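Local coordinates for protein Ent-copalyl diphosphate synthase (Streptomyces platensis, PDB 5BP8) that belongs to the largely alpha-helical terpene cyclases and carries a domain related to the C-terminal domain of squalene-hopene cyclases, at residues E128-A131 against P132-A136; P184-E187 against K188-H191. All coordinates share one frame; numbering follows the deposited sequence.

Contact 1 of 2, residues E128-A131 against P132-A136; sequences EFVA and PSLLA
Pro132 brings ring carbon CG against the backbone of Glu128, with Glu128 O 3.1 Å from Pro132 CG. An imino nitrogen has no hydrogen to offer, so the carbonyl four residues earlier meets ring carbons in place of a donor. Ala131 meets the same ring from the preceding position: its methyl carbon CB sits 3.4 Å from Pro132 CD, tighter than usual for two carbons, as expected where the ring carbon CD replaces the amide hydrogen on Pro132 N. Beyond the ring, the regular i+4 to i bonds run on. Ser133 N donates to Phe129 O over 3.1 Å and Leu134 N to Val130 O over 3.1 Å, both donors tilted a little from the carbonyl plane. Leu135 N reaches Ala131 O at 3.0 Å with a straighter N-H...O angle of 168°. A proline nitrogen with no bond to the preceding turn, followed by regular i+4 to i bonds, is the pattern of a proline kink, here within helix 127-144. On another side of the helix, Val130 and Leu134 lie alongside each other, both extending in one direction, with Val130 CG1 3.9 Å from Leu134 CD1. Val130 CG1 is trans to its own amide nitrogen (chi1 168°), which turns that branch to the Leu134 methyl. Tyr32 of helix 31-40 packs on both side chains, while Leu76 of helix 72-86 touches Ala131 and Leu134. Ser133 OG is hydrogen-bonded to Ala195 O, and Glu128 OE1 forms a salt bridge with Arg345.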
loop_
_atom_site.group_PDB
_atom_site.type_symbol
_atom_site.label_atom_id
_atom_site.label_comp_id
_atom_site.label_asym_id
_atom_site.label_seq_id
_atom_site.Cartn_x
_atom_site.Cartn_y
_atom_site.Cartn_z
ATOM N N GLU A 128 -4.270 15.081 1.444
ATOM C CA GLU A 128 -4.498 16.521 1.272
ATOM C C GLU A 128 -5.338 16.854 0.038
ATOM O O GLU A 128 -5.795 17.993 -0.096
ATOM C CB GLU A 128 -3.167 17.259 1.141
ATOM C CG GLU A 128 -2.264 17.092 2.337
ATOM C CD GLU A 128 -0.819 17.462 2.008
ATOM O OE1 GLU A 128 -0.193 16.797 1.142
ATOM O OE2 GLU A 128 -0.328 18.431 2.605
ATOM N N PHE A 129 -5.502 15.906 -0.872
ATOM C CA PHE A 129 -6.393 16.089 -2.017
ATOM C C PHE A 129 -7.682 15.326 -1.815
ATOM O O PHE A 129 -8.773 15.874 -1.965
ATOM C CB PHE A 129 -5.703 15.659 -3.315
ATOM C CG PHE A 129 -4.415 16.401 -3.562
ATOM C CD1 PHE A 129 -4.448 17.713 -3.969
ATOM C CD2 PHE A 129 -3.178 15.810 -3.301
ATOM C CE1 PHE A 129 -3.264 18.424 -4.160
ATOM C CE2 PHE A 129 -2.000 16.507 -3.483
ATOM C CZ PHE A 129 -2.036 17.813 -3.921
ATOM N N VAL A 130 -7.533 14.047 -1.496
ATOM C CA VAL A 130 -8.646 13.125 -1.404
ATOM C C VAL A 130 -9.677 13.576 -0.344
ATOM O O VAL A 130 -10.884 13.612 -0.607
ATOM C CB VAL A 130 -8.085 11.747 -1.032
ATOM C CG1 VAL A 130 -9.179 10.790 -0.632
ATOM C CG2 VAL A 130 -7.302 11.188 -2.221
ATOM N N ALA A 131 -9.187 13.910 0.835
ATOM C CA ALA A 131 -10.082 14.188 1.957
ATOM C C ALA A 131 -10.901 15.479 1.761
ATOM O O ALA A 131 -12.137 15.427 1.824
ATOM C CB ALA A 131 -9.328 14.174 3.269
ATOM N N PRO A 132 -10.245 16.606 1.393
ATOM C CA PRO A 132 -11.086 17.790 1.148
ATOM C C PRO A 132 -11.973 17.663 -0.064
ATOM O O PRO A 132 -13.076 18.234 -0.096
ATOM C CB PRO A 132 -10.096 18.940 0.948
ATOM C CG PRO A 132 -8.741 18.314 0.907
ATOM C CD PRO A 132 -8.801 16.912 1.411
ATOM N N SER A 133 -11.509 16.943 -1.082
ATOM C CA SER A 133 -12.346 16.701 -2.236
ATOM C C SER A 133 -13.668 16.034 -1.865
ATOM O O SER A 133 -14.751 16.459 -2.282
ATOM C CB SER A 133 -11.594 15.862 -3.264
ATOM O OG SER A 133 -12.379 15.787 -4.423
ATOM N N LEU A 134 -13.582 15.000 -1.049
ATOM C CA LEU A 134 -14.759 14.227 -0.663
ATOM C C LEU A 134 -15.664 14.996 0.293
ATOM O O LEU A 134 -16.908 14.951 0.185
ATOM C CB LEU A 134 -14.317 12.917 -0.007
ATOM C CG LEU A 134 -13.750 11.930 -1.031
ATOM C CD1 LEU A 134 -13.071 10.781 -0.356
ATOM C CD2 LEU A 134 -14.818 11.427 -2.006
ATOM N N LEU A 135 -15.036 15.682 1.239
ATOM C CA LEU A 135 -15.779 16.507 2.185
ATOM C C LEU A 135 -16.628 17.571 1.457
ATOM O O LEU A 135 -17.802 17.753 1.790
ATOM C CB LEU A 135 -14.833 17.153 3.186
ATOM C CG LEU A 135 -15.480 17.994 4.291
ATOM C CD1 LEU A 135 -16.464 17.166 5.067
ATOM C CD2 LEU A 135 -14.432 18.544 5.244
ATOM N N ALA A 136 -16.045 18.245 0.453
ATOM C CA ALA A 136 -16.790 19.228 -0.344
ATOM C C ALA A 136 -17.946 18.570 -1.098
ATOM O O ALA A 136 -19.045 19.128 -1.128
ATOM C CB ALA A 136 -15.872 19.971 -1.321
#

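Contact 2 of 2, residues P184-E187 against K188-H191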
loop_
_atom_site.group_PDB
_atom_site.type_symbol
_atom_site.label_atom_id
_atom_site.label_comp_id
_atom_site.label_asym_id
_atom_site.label_seq_id
_atom_site.Cartn_x
_atom_site.Cartn_y
_atom_site.Cartn_z
ATOM N N PRO A 184 -0.031 19.953 -16.986
ATOM C CA PRO A 184 -0.466 18.625 -16.589
ATOM C C PRO A 184 -0.258 18.328 -15.120
ATOM O O PRO A 184 0.732 18.761 -14.512
ATOM C CB PRO A 184 0.386 17.700 -17.442
ATOM C CG PRO A 184 1.549 18.526 -17.880
ATOM C CD PRO A 184 1.107 19.931 -17.911
ATOM N N LEU A 185 -1.206 17.589 -14.548
ATOM C CA LEU A 185 -1.039 17.026 -13.223
ATOM C C LEU A 185 0.295 16.271 -13.165
ATOM O O LEU A 185 0.599 15.529 -14.090
ATOM C CB LEU A 185 -2.207 16.053 -12.997
ATOM C CG LEU A 185 -2.402 15.478 -11.590
ATOM C CD1 LEU A 185 -2.682 16.597 -10.603
ATOM C CD2 LEU A 185 -3.569 14.514 -11.627
ATOM N N PRO A 186 1.118 16.462 -12.097
ATOM C CA PRO A 186 2.320 15.626 -12.015
ATOM C C PRO A 186 2.023 14.122 -12.047
ATOM O O PRO A 186 1.003 13.659 -11.492
ATOM C CB PRO A 186 2.945 16.017 -10.668
ATOM C CG PRO A 186 2.472 17.423 -10.436
ATOM C CD PRO A 186 1.081 17.461 -11.025
ATOM N N GLU A 187 2.936 13.372 -12.670
ATOM C CA GLU A 187 2.764 11.940 -12.844
ATOM C C GLU A 187 2.432 11.208 -11.537
ATOM O O GLU A 187 1.596 10.310 -11.532
ATOM C CB GLU A 187 4.004 11.322 -13.475
ATOM C CG GLU A 187 4.172 11.678 -14.932
ATOM C CD GLU A 187 5.259 10.858 -15.606
ATOM O OE1 GLU A 187 5.829 9.931 -14.971
ATOM O OE2 GLU A 187 5.537 11.172 -16.774
ATOM N N LYS A 188 3.092 11.579 -10.444
ATOM C CA LYS A 188 2.876 10.893 -9.174
ATOM C C LYS A 188 1.471 11.138 -8.608
ATOM O O LYS A 188 1.043 10.424 -7.677
ATOM C CB LYS A 188 3.929 11.305 -8.154
ATOM C CG LYS A 188 3.694 12.689 -7.557
ATOM C CD LYS A 188 4.968 13.202 -6.905
ATOM C CE LYS A 188 5.373 12.341 -5.725
ATOM N NZ LYS A 188 6.572 12.882 -5.008
ATOM N N LEU A 189 0.782 12.167 -9.105
ATOM C CA LEU A 189 -0.600 12.449 -8.685
ATOM C C LEU A 189 -1.650 11.909 -9.651
ATOM O O LEU A 189 -2.838 12.052 -9.396
ATOM C CB LEU A 189 -0.808 13.963 -8.504
ATOM C CG LEU A 189 0.049 14.539 -7.346
ATOM C CD1 LEU A 189 -0.064 16.059 -7.321
ATOM C CD2 LEU A 189 -0.353 13.950 -6.004
ATOM N N TRP A 190 -1.254 11.278 -10.753
ATOM C CA TRP A 190 -2.262 10.642 -11.607
ATOM C C TRP A 190 -3.075 9.602 -10.849
ATOM O O TRP A 190 -4.257 9.421 -11.117
ATOM C CB TRP A 190 -1.614 9.967 -12.811
ATOM C CG TRP A 190 -0.956 10.940 -13.779
ATOM C CD1 TRP A 190 -0.947 12.318 -13.703
ATOM C CD2 TRP A 190 -0.211 10.600 -14.967
ATOM N NE1 TRP A 190 -0.226 12.841 -14.770
ATOM C CE2 TRP A 190 0.226 11.816 -15.554
ATOM C CE3 TRP A 190 0.166 9.399 -15.549
ATOM C CZ2 TRP A 190 0.981 11.850 -16.726
ATOM C CZ3 TRP A 190 0.929 9.426 -16.707
ATOM C CH2 TRP A 190 1.327 10.651 -17.285
ATOM N N HIS A 191 -2.420 8.910 -9.925
ATOM C CA HIS A 191 -3.065 7.930 -9.065
ATOM C C HIS A 191 -4.233 8.524 -8.262
ATOM O O HIS A 191 -5.121 7.764 -7.824
ATOM C CB HIS A 191 -2.026 7.358 -8.096
ATOM C CG HIS A 191 -2.508 6.165 -7.344
ATOM N ND1 HIS A 191 -2.676 4.938 -7.935
ATOM C CD2 HIS A 191 -2.879 6.010 -6.049
ATOM C CE1 HIS A 191 -3.134 4.076 -7.046
ATOM N NE2 HIS A 191 -3.264 4.703 -5.892
HETATM O O HOH W 1 0.470 8.176 -10.159
#
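Two overlapping type I turns, 186-189 and 187-190, fold the loop between helices 171-179 and 193-196 back on itself. Their closing bonds are Leu189 N to Pro186 O, 2.8 Å, and Trp190 N to Glu187 O, 3.1 Å; in both the donor stands well above the carbonyl plane, in keeping with the tight i+3 to i closure. The indole then closes a wider ring of atoms. Trp190 NE1 donates to Leu185 O at 2.9 Å with an N-H...O angle of 144°, the acceptor lying 20° out of the ring plane. With CG opposite the carbonyl carbon (chi1 -66°), the indole is laid back over the start of the turn. Glu187 CA sits over one face of the five-membered ring, 3.6 Å from its centroid, a CH-pi contact, and Glu187 CG is 3.7 Å from Trp190 CZ2 on the six-membered part. The indole is thus held by a bond from NE1 as well as by contact over its face. Glu187 O has a second donor: a water gives it a hydrogen bond at 2.8 Å and accepts one from His191 N, continuing the chain of bonds past the second turn. Leu185 and Leu189 cross nearly at right angles, Leu185 CG lying 3.8 Å from Leu189 CB. Outside the turns, Leu185 packs on Val176 of helix 171-179 and on Leu193 and Val196 of helix 193-196, while Pro186 rests on Met179 at the end of the first helix.

Overall arrangement
Contact 1 precedes contact 2 in the chain, and their centres lie about 16 Å apart. They touch, with Phe129 CE2 4.0 Å from Leu189 CD2. Helix 171-179 also links them, since Val176 touches both Phe129 of contact 1 and Leu185 of contact 2; helix 193-196 is likewise contacted by both. Contact 1 is buried, whereas contact 2 lies largely at the surface. The side chains of Glu128 and Lys188 each lie about 5 Å from a bound sulfate, without evidence here that it is the same ion; sulfate probably comes from the crystallisation medium.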